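Local coordinates for ThiJ/pfpI family protein (Bacillus anthracis, PDB 3EFE) that is of unknown function but belongs to the DJ-1/PfpI family, whose better-known relatives act as chaperones, proteases or glyoxalases, at residues K7-V12 / I44-N49; K128-N133 / L161-G166; L185-S190 / F204-S209. One frame throughout, in Å; residues are numbered along the deposited sequence.

The three contacts follow one another along the chain, each closing before the next opens. Contacts 1 and 2 reach the same mixed sheet from opposite sides of the chain's centre: contact 1 pairs two of its parallel strands, and contact 2 lays a loop along strand 161-164. Their centres are about 20 Å apart and their nearest atoms about 11 Å. Contact 3 is a pair of C-terminal helices, its centre about 29 Å from that of contact 1 and about 26 Å from that of contact 2. Through Asn132, contact 2 reaches Cys112, at the strand-to-helix turn where active relatives usually carry their reactive cysteine, which may mark the neighbourhood of an active site.

Contact 1: residues K7-V12 / I44-N49; sequences KAFLYV and ITVGAN
Phe9 and Ile44 stand side by side on one face of two parallel strands, with Phe9 CE1 3.7 Å from Ile44 CD1. Val46 meets the same ring obliquely from further along its strand, CG1 lying 3.7 Å from Phe9 CD1. This is the tight part of the contact: a flat ring and two beta-branched side chains, types that suit an extended backbone, cover one another while the main chains are stitched together below. Ile44 N bonds to Ala8 O and Val46 N to Leu10 O; in the other direction Leu10 N reaches Ile44 O at 3.0 Å and Val12 N reaches Val46 O. On the face that carries Leu10 and Thr45, the methyl CG1 of Val12 lies 3.6 Å from Thr45 CB.

Tyr11 leans toward the far end. Its CG is anti to the backbone N (chi1 -175°), and the ring runs along the neighbouring chain, with CD1 3.2 Å from Val46 O and OH 3.9 Å from Ala48 CB. That hydroxyl is buried with no polar partner in the model. Past Gly47 the direct pairing stops and water takes over: one molecule donates to Val12 O at 2.9 Å and accepts from Ala48 N at 2.7 Å. At the other end Lys7, a residue suited to solvent, only brushes Ile44 with its aliphatic chain and carries its ammonium group away.

The strands belong to a beta-alpha-beta unit completed by helix 18-30. Strand 77-80 flanks 8-11 and strand 65-66 flanks 43-47, with Ile65 packing on Phe9, Ile44 and Val46; on the Leu10 and Thr45 face, Leu59 of the second subunit packs against both residues.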
loop_
_atom_site.group_PDB
_atom_site.type_symbol
_atom_site.label_atom_id
_atom_site.label_comp_id
_atom_site.label_asym_id
_atom_site.label_seq_id
_atom_site.Cartn_x
_atom_site.Cartn_y
_atom_site.Cartn_z
ATOM N N LYS D 7 -14.282 -16.233 -1.842
ATOM C CA LYS D 7 -14.402 -14.757 -1.883
ATOM C C LYS D 7 -13.398 -14.084 -0.959
ATOM O O LYS D 7 -12.912 -14.699 -0.048
ATOM C CB LYS D 7 -15.829 -14.332 -1.570
ATOM C CG LYS D 7 -16.815 -15.229 -2.327
ATOM C CD LYS D 7 -18.138 -14.572 -2.582
ATOM C CE LYS D 7 -18.979 -15.445 -3.513
ATOM N NZ LYS D 7 -19.264 -16.820 -2.911
ATOM N N ALA D 8 -13.031 -12.858 -1.282
ATOM C CA ALA D 8 -12.156 -12.046 -0.483
ATOM C C ALA D 8 -12.855 -10.728 -0.309
ATOM O O ALA D 8 -13.281 -10.134 -1.245
ATOM C CB ALA D 8 -10.792 -11.868 -1.118
ATOM N N PHE D 9 -13.031 -10.352 0.945
ATOM C CA PHE D 9 -13.647 -9.069 1.331
ATOM C C PHE D 9 -12.637 -8.143 1.946
ATOM O O PHE D 9 -11.837 -8.571 2.755
ATOM C CB PHE D 9 -14.774 -9.311 2.324
ATOM C CG PHE D 9 -15.910 -10.100 1.734
ATOM C CD1 PHE D 9 -16.765 -9.513 0.809
ATOM C CD2 PHE D 9 -16.104 -11.400 2.084
ATOM C CE1 PHE D 9 -17.798 -10.185 0.275
ATOM C CE2 PHE D 9 -17.173 -12.143 1.512
ATOM C CZ PHE D 9 -18.013 -11.489 0.592
ATOM N N LEU D 10 -12.652 -6.871 1.542
ATOM C CA LEU D 10 -11.911 -5.872 2.284
ATOM C C LEU D 10 -12.905 -4.915 2.885
ATOM O O LEU D 10 -13.609 -4.167 2.192
ATOM C CB LEU D 10 -10.942 -5.145 1.350
ATOM C CG LEU D 10 -10.157 -3.971 1.945
ATOM C CD1 LEU D 10 -9.040 -4.470 2.909
ATOM C CD2 LEU D 10 -9.700 -2.989 0.849
ATOM N N TYR D 11 -12.933 -4.858 4.191
ATOM C CA TYR D 11 -13.700 -3.793 4.880
ATOM C C TYR D 11 -13.105 -2.413 4.652
ATOM O O TYR D 11 -11.928 -2.151 5.001
ATOM C CB TYR D 11 -13.838 -4.157 6.356
ATOM C CG TYR D 11 -14.697 -3.213 7.164
ATOM C CD1 TYR D 11 -16.053 -3.028 6.870
ATOM C CD2 TYR D 11 -14.155 -2.529 8.247
ATOM C CE1 TYR D 11 -16.832 -2.147 7.645
ATOM C CE2 TYR D 11 -14.914 -1.700 9.018
ATOM C CZ TYR D 11 -16.252 -1.488 8.704
ATOM O OH TYR D 11 -16.976 -0.601 9.492
ATOM N N VAL D 12 -13.918 -1.541 4.057
ATOM C CA VAL D 12 -13.529 -0.150 3.716
ATOM C C VAL D 12 -14.268 0.882 4.593
ATOM O O VAL D 12 -15.479 0.792 4.782
ATOM C CB VAL D 12 -13.648 0.153 2.111
ATOM C CG1 VAL D 12 -12.732 -0.811 1.348
ATOM C CG2 VAL D 12 -15.044 0.079 1.615
ATOM N N ILE D 44 -13.786 -7.978 -3.046
ATOM C CA ILE D 44 -15.015 -7.153 -2.904
ATOM C C ILE D 44 -14.902 -6.187 -1.732
ATOM O O ILE D 44 -14.745 -6.591 -0.561
ATOM C CB ILE D 44 -16.293 -8.017 -2.724
ATOM C CG1 ILE D 44 -16.348 -9.114 -3.797
ATOM C CG2 ILE D 44 -17.575 -7.108 -2.816
ATOM C CD1 ILE D 44 -16.952 -10.441 -3.306
ATOM N N THR D 45 -14.957 -4.905 -2.002
ATOM C CA THR D 45 -14.897 -3.947 -0.901
ATOM C C THR D 45 -16.273 -3.893 -0.170
ATOM O O THR D 45 -17.309 -3.810 -0.821
ATOM C CB THR D 45 -14.371 -2.536 -1.322
ATOM O OG1 THR D 45 -15.252 -1.927 -2.228
ATOM C CG2 THR D 45 -12.999 -2.614 -1.955
ATOM N N VAL D 46 -16.266 -4.010 1.168
ATOM C CA VAL D 46 -17.511 -3.914 1.946
ATOM C C VAL D 46 -17.469 -2.780 2.969
ATOM O O VAL D 46 -16.544 -2.648 3.702
ATOM C CB VAL D 46 -18.002 -5.234 2.592
ATOM C CG1 VAL D 46 -16.956 -6.322 2.697
ATOM C CG2 VAL D 46 -18.608 -4.934 3.939
ATOM N N GLY D 47 -18.466 -1.909 2.923
ATOM C CA GLY D 47 -18.537 -0.715 3.745
ATOM C C GLY D 47 -19.514 -0.995 4.837
ATOM O O GLY D 47 -20.269 -2.004 4.747
ATOM N N ALA D 48 -19.501 -0.145 5.875
ATOM C CA ALA D 48 -20.558 -0.195 6.921
ATOM C C ALA D 48 -21.892 0.075 6.240
ATOM O O ALA D 48 -22.902 -0.458 6.662
ATOM C CB ALA D 48 -20.320 0.822 8.077
ATOM N N ASN D 49 -21.849 0.905 5.193
ATOM C CA ASN D 49 -22.937 1.221 4.326
ATOM C C ASN D 49 -22.325 1.648 2.961
ATOM O O ASN D 49 -21.117 1.627 2.803
ATOM C CB ASN D 49 -23.686 2.377 4.910
ATOM C CG ASN D 49 -22.832 3.631 4.968
ATOM O OD1 ASN D 49 -21.977 3.888 4.099
ATOM N ND2 ASN D 49 -23.061 4.430 5.992
HETATM O O HOH W 1 -17.891 2.082 5.774
#

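Contact 2: residues K128-N133 / L161-G166; sequences KHTSNN and LVTASG
Leu161 opens a strand of the DJ-1/PfpI family's mixed alpha/beta sheet, beside which the loop 128-133 runs in nearly the same direction toward helix 134-140. The methyl CD2 of Leu161 only skirts Lys128 O, 4.1 Å away. Val162 points away from the loop and packs on Glu175 of helix 169-179, and Thr163 turns back to it. With OG1 between its own backbone N and carbonyl carbon (chi1 48°), Thr163 accepts the N-H of Thr130 at 3.1 Å in a fairly straight bond of 164°. A water 2.7 Å from the same Thr163 OG1 also lies 2.8 Å from Lys128 O, so the hydroxyl, helped by one water, ties the loop backbone to the strand. Ala164 turns its CB away from the loop, and the methyl of Thr130 meets its backbone, CG2 3.7 Å from Ala164 CA, while Thr130 OG1 bonds to Glu151 O.

Ser165, just past the strand, has its OG by Asn132, whose side chain also touches Cys112. Gly166 comes next, offering its backbone N-H to the same amide. Asn132 OD1 thus takes two bonds, both in its carbonyl plane: Ser165 OG at 2.8 Å and Gly166 N at 2.9 Å.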
loop_
_atom_site.group_PDB
_atom_site.type_symbol
_atom_site.label_atom_id
_atom_site.label_comp_id
_atom_site.label_asym_id
_atom_site.label_seq_id
_atom_site.Cartn_x
_atom_site.Cartn_y
_atom_site.Cartn_z
ATOM N N LYS D 128 -3.588 -17.321 19.366
ATOM C CA LYS D 128 -2.290 -16.657 19.219
ATOM C C LYS D 128 -2.506 -15.398 18.364
ATOM O O LYS D 128 -3.293 -15.376 17.418
ATOM C CB LYS D 128 -1.230 -17.531 18.545
ATOM C CG LYS D 128 -0.942 -18.933 19.181
ATOM C CD LYS D 128 -0.717 -20.147 18.147
ATOM C CE LYS D 128 0.011 -19.837 16.775
ATOM N NZ LYS D 128 1.381 -19.190 16.883
ATOM N N HIS D 129 -1.828 -14.320 18.726
ATOM C CA HIS D 129 -2.024 -13.060 18.041
ATOM C C HIS D 129 -0.895 -12.120 18.373
ATOM O O HIS D 129 -0.145 -12.310 19.342
ATOM C CB HIS D 129 -3.328 -12.445 18.453
ATOM C CG HIS D 129 -3.419 -12.182 19.923
ATOM N ND1 HIS D 129 -3.050 -10.977 20.490
ATOM C CD2 HIS D 129 -3.800 -12.982 20.944
ATOM C CE1 HIS D 129 -3.230 -11.051 21.794
ATOM N NE2 HIS D 129 -3.681 -12.253 22.095
ATOM N N THR D 130 -0.772 -11.107 17.536
ATOM C CA THR D 130 0.046 -9.958 17.835
ATOM C C THR D 130 -0.772 -8.645 17.659
ATOM O O THR D 130 -1.970 -8.651 17.392
ATOM C CB THR D 130 1.333 -10.038 17.034
ATOM O OG1 THR D 130 2.305 -9.205 17.639
ATOM C CG2 THR D 130 1.140 -9.678 15.546
ATOM N N SER D 131 -0.132 -7.526 17.901
ATOM C CA SER D 131 -0.737 -6.191 17.745
ATOM C C SER D 131 0.418 -5.244 17.635
ATOM O O SER D 131 1.543 -5.662 17.657
ATOM C CB SER D 131 -1.677 -5.807 18.889
ATOM O OG SER D 131 -1.015 -5.535 20.116
ATOM N N ASN D 132 0.151 -3.968 17.488
ATOM C CA ASN D 132 1.218 -2.994 17.491
ATOM C C ASN D 132 2.046 -3.027 18.748
ATOM O O ASN D 132 3.241 -2.948 18.685
ATOM C CB ASN D 132 0.653 -1.588 17.207
ATOM C CG ASN D 132 0.201 -1.449 15.754
ATOM O OD1 ASN D 132 0.845 -1.997 14.843
ATOM N ND2 ASN D 132 -0.895 -0.676 15.517
ATOM N N ASN D 133 1.393 -3.124 19.893
ATOM C CA ASN D 133 2.074 -3.062 21.188
ATOM C C ASN D 133 1.144 -3.655 22.257
ATOM O O ASN D 133 -0.016 -3.209 22.402
ATOM C CB ASN D 133 2.363 -1.580 21.535
ATOM C CG ASN D 133 3.029 -1.422 22.894
ATOM O OD1 ASN D 133 2.375 -1.045 23.878
ATOM N ND2 ASN D 133 4.345 -1.748 22.961
ATOM N N LEU D 161 -7.379 -17.138 11.788
ATOM C CA LEU D 161 -7.135 -15.744 12.145
ATOM C C LEU D 161 -5.673 -15.385 11.860
ATOM O O LEU D 161 -4.748 -16.099 12.254
ATOM C CB LEU D 161 -7.432 -15.503 13.618
ATOM C CG LEU D 161 -7.075 -14.104 14.147
ATOM C CD1 LEU D 161 -8.196 -13.080 13.836
ATOM C CD2 LEU D 161 -6.777 -14.183 15.633
ATOM N N VAL D 162 -5.476 -14.272 11.159
ATOM C CA VAL D 162 -4.146 -13.684 11.006
ATOM C C VAL D 162 -4.216 -12.257 11.592
ATOM O O VAL D 162 -5.114 -11.489 11.279
ATOM C CB VAL D 162 -3.661 -13.702 9.497
ATOM C CG1 VAL D 162 -2.303 -13.112 9.382
ATOM C CG2 VAL D 162 -3.662 -15.136 8.954
ATOM N N THR D 163 -3.291 -11.947 12.491
ATOM C CA THR D 163 -3.107 -10.579 13.039
ATOM C C THR D 163 -1.671 -10.088 12.728
ATOM O O THR D 163 -0.725 -10.875 12.562
ATOM C CB THR D 163 -3.334 -10.532 14.520
ATOM O OG1 THR D 163 -2.608 -11.609 15.102
ATOM C CG2 THR D 163 -4.819 -10.607 14.850
ATOM N N ALA D 164 -1.513 -8.786 12.660
ATOM C CA ALA D 164 -0.195 -8.247 12.390
ATOM C C ALA D 164 -0.091 -6.837 12.919
ATOM O O ALA D 164 -1.074 -6.121 13.040
ATOM C CB ALA D 164 0.089 -8.247 10.854
ATOM N N SER D 165 1.124 -6.425 13.156
ATOM C CA SER D 165 1.422 -5.031 13.294
ATOM C C SER D 165 1.247 -4.215 11.993
ATOM O O SER D 165 1.507 -4.739 10.950
ATOM C CB SER D 165 2.865 -4.868 13.800
ATOM O OG SER D 165 3.052 -3.541 14.210
ATOM N N GLY D 166 0.906 -2.907 12.109
ATOM C CA GLY D 166 0.795 -1.961 11.030
ATOM C C GLY D 166 2.075 -1.690 10.283
ATOM O O GLY D 166 2.048 -1.400 9.045
HETATM O O HOH W 2 -3.413 -14.214 14.833
#

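Contact 3: residues L185-S190 / F204-S209; sequences LDALHS and FQLMNS
Leu206 and Ser190 meet inside a helical hairpin, in which helix 185-197 and the following helix 201-209 run antiparallel, at 155° between the short segment axes. Those axes come within 8.5 Å, a close approach made possible by small residues, alanine and serine, at the interface.

Leu206 can be followed outward. Its CB lies 3.6 Å from Ser190 OG, and CG, one bond on, is still 4.3 Å from that same Ser190 OG. CG is anti to the backbone N (chi1 175°), which carries the branch across to the first helix. There the methyl CD1 rests 3.6 Å from Ala187 O and 4.2 Å from Ala187 CB, so the tip lies against a backbone carbonyl and a small alanine methyl. Leu206 also packs on Tyr33.

The hydroxyl beside Leu206 faces its own helix for its polar partners. Ser190 OG, placed between its backbone N and carbonyl carbon (chi1 59°), lies near the carbonyls of its own helix, 2.8 Å from Asp186 O. Serine suits the spot because it is slim and can return its hydroxyl to the main chain, so that both its CB and the flank of its OG face the other helix. Gln205 flanks that CB with an extended chain, NE2 lying 3.5 Å from Ser190 CB. On the far side of the first helix Leu188 turns away to Met174 and Leu177 of helix 169-179, tying the hairpin to the main body. At the other end of the contact, Ser209 approaches the backbone of the first helix directly, its CB 3.7 Å from Ala187 N.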
loop_
_atom_site.group_PDB
_atom_site.type_symbol
_atom_site.label_atom_id
_atom_site.label_comp_id
_atom_site.label_asym_id
_atom_site.label_seq_id
_atom_site.Cartn_x
_atom_site.Cartn_y
_atom_site.Cartn_z
ATOM N N LEU D 185 4.724 -22.703 -2.321
ATOM C CA LEU D 185 5.499 -22.312 -1.134
ATOM C C LEU D 185 6.794 -21.645 -1.601
ATOM O O LEU D 185 7.235 -20.691 -1.010
ATOM C CB LEU D 185 5.686 -23.535 -0.155
ATOM C CG LEU D 185 5.521 -23.355 1.410
ATOM C CD1 LEU D 185 6.890 -23.401 2.218
ATOM C CD2 LEU D 185 4.763 -22.043 1.854
ATOM N N ASP D 186 7.358 -22.138 -2.692
ATOM C CA ASP D 186 8.467 -21.487 -3.502
ATOM C C ASP D 186 8.185 -20.083 -4.006
ATOM O O ASP D 186 8.986 -19.198 -3.884
ATOM C CB ASP D 186 8.747 -22.312 -4.762
ATOM C CG ASP D 186 9.576 -23.520 -4.484
ATOM O OD1 ASP D 186 9.964 -23.678 -3.298
ATOM O OD2 ASP D 186 9.847 -24.292 -5.449
ATOM N N ALA D 187 7.046 -19.908 -4.633
ATOM C CA ALA D 187 6.647 -18.630 -5.082
ATOM C C ALA D 187 6.410 -17.686 -3.879
ATOM O O ALA D 187 6.794 -16.533 -3.949
ATOM C CB ALA D 187 5.387 -18.743 -6.065
ATOM N N LEU D 188 5.834 -18.152 -2.767
ATOM C CA LEU D 188 5.589 -17.268 -1.625
ATOM C C LEU D 188 6.854 -16.815 -0.933
ATOM O O LEU D 188 6.970 -15.649 -0.514
ATOM C CB LEU D 188 4.625 -17.917 -0.608
ATOM C CG LEU D 188 4.037 -17.022 0.491
ATOM C CD1 LEU D 188 3.042 -16.035 -0.030
ATOM C CD2 LEU D 188 3.437 -17.824 1.611
ATOM N N HIS D 189 7.815 -17.722 -0.799
ATOM C CA HIS D 189 9.151 -17.372 -0.249
ATOM C C HIS D 189 10.010 -16.412 -1.100
ATOM O O HIS D 189 10.625 -15.482 -0.579
ATOM C CB HIS D 189 9.948 -18.638 0.168
ATOM C CG HIS D 189 9.334 -19.359 1.331
ATOM N ND1 HIS D 189 8.807 -18.685 2.427
ATOM C CD2 HIS D 189 9.159 -20.677 1.582
ATOM C CE1 HIS D 189 8.304 -19.563 3.279
ATOM N NE2 HIS D 189 8.528 -20.779 2.803
ATOM N N SER D 190 10.062 -16.653 -2.394
ATOM C CA SER D 190 10.781 -15.787 -3.296
ATOM C C SER D 190 10.094 -14.407 -3.464
ATOM O O SER D 190 10.781 -13.388 -3.585
ATOM C CB SER D 190 10.947 -16.503 -4.642
ATOM O OG SER D 190 9.672 -16.824 -5.176
ATOM N N PHE D 204 14.173 -13.792 -10.364
ATOM C CA PHE D 204 14.331 -14.984 -11.241
ATOM C C PHE D 204 13.752 -16.268 -10.660
ATOM O O PHE D 204 13.189 -17.064 -11.378
ATOM C CB PHE D 204 15.801 -15.184 -11.540
ATOM C CG PHE D 204 16.414 -14.028 -12.253
ATOM C CD1 PHE D 204 16.095 -13.784 -13.561
ATOM C CD2 PHE D 204 17.298 -13.193 -11.608
ATOM C CE1 PHE D 204 16.656 -12.704 -14.238
ATOM C CE2 PHE D 204 17.842 -12.099 -12.272
ATOM C CZ PHE D 204 17.509 -11.851 -13.584
ATOM N N GLN D 205 13.885 -16.447 -9.351
ATOM C CA GLN D 205 13.160 -17.479 -8.625
ATOM C C GLN D 205 11.638 -17.435 -8.753
ATOM O O GLN D 205 10.998 -18.446 -9.015
ATOM C CB GLN D 205 13.473 -17.371 -7.169
ATOM C CG GLN D 205 14.782 -17.992 -6.805
ATOM C CD GLN D 205 15.198 -17.680 -5.378
ATOM O OE1 GLN D 205 16.362 -17.546 -5.105
ATOM N NE2 GLN D 205 14.260 -17.554 -4.491
ATOM N N LEU D 206 11.093 -16.255 -8.497
ATOM C CA LEU D 206 9.672 -15.999 -8.513
ATOM C C LEU D 206 9.065 -16.200 -9.873
ATOM O O LEU D 206 8.041 -16.800 -9.945
ATOM C CB LEU D 206 9.389 -14.568 -7.990
ATOM C CG LEU D 206 7.920 -14.122 -8.064
ATOM C CD1 LEU D 206 7.024 -15.024 -7.219
ATOM C CD2 LEU D 206 7.712 -12.674 -7.664
ATOM N N MET D 207 9.688 -15.687 -10.942
ATOM C CA MET D 207 9.238 -15.893 -12.319
ATOM C C MET D 207 9.173 -17.366 -12.744
ATOM O O MET D 207 8.276 -17.778 -13.506
ATOM C CB MET D 207 10.104 -15.072 -13.304
ATOM C CG MET D 207 9.936 -13.465 -13.247
ATOM S SD MET D 207 8.237 -12.962 -13.526
ATOM C CE MET D 207 8.181 -12.012 -14.945
ATOM N N ASN D 208 10.105 -18.159 -12.236
ATOM C CA ASN D 208 10.137 -19.574 -12.524
ATOM C C ASN D 208 9.390 -20.501 -11.556
ATOM O O ASN D 208 9.331 -21.707 -11.818
ATOM C CB ASN D 208 11.583 -20.034 -12.616
ATOM C CG ASN D 208 12.219 -19.589 -13.838
ATOM O OD1 ASN D 208 12.038 -20.192 -14.842
ATOM N ND2 ASN D 208 12.931 -18.492 -13.787
ATOM N N SER D 209 8.851 -19.957 -10.462
ATOM C CA SER D 209 8.105 -20.721 -9.451
ATOM C C SER D 209 6.609 -20.538 -9.599
ATOM O O SER D 209 5.815 -21.340 -9.081
ATOM C CB SER D 209 8.443 -20.225 -8.032
ATOM O OG SER D 209 9.841 -20.142 -7.791
#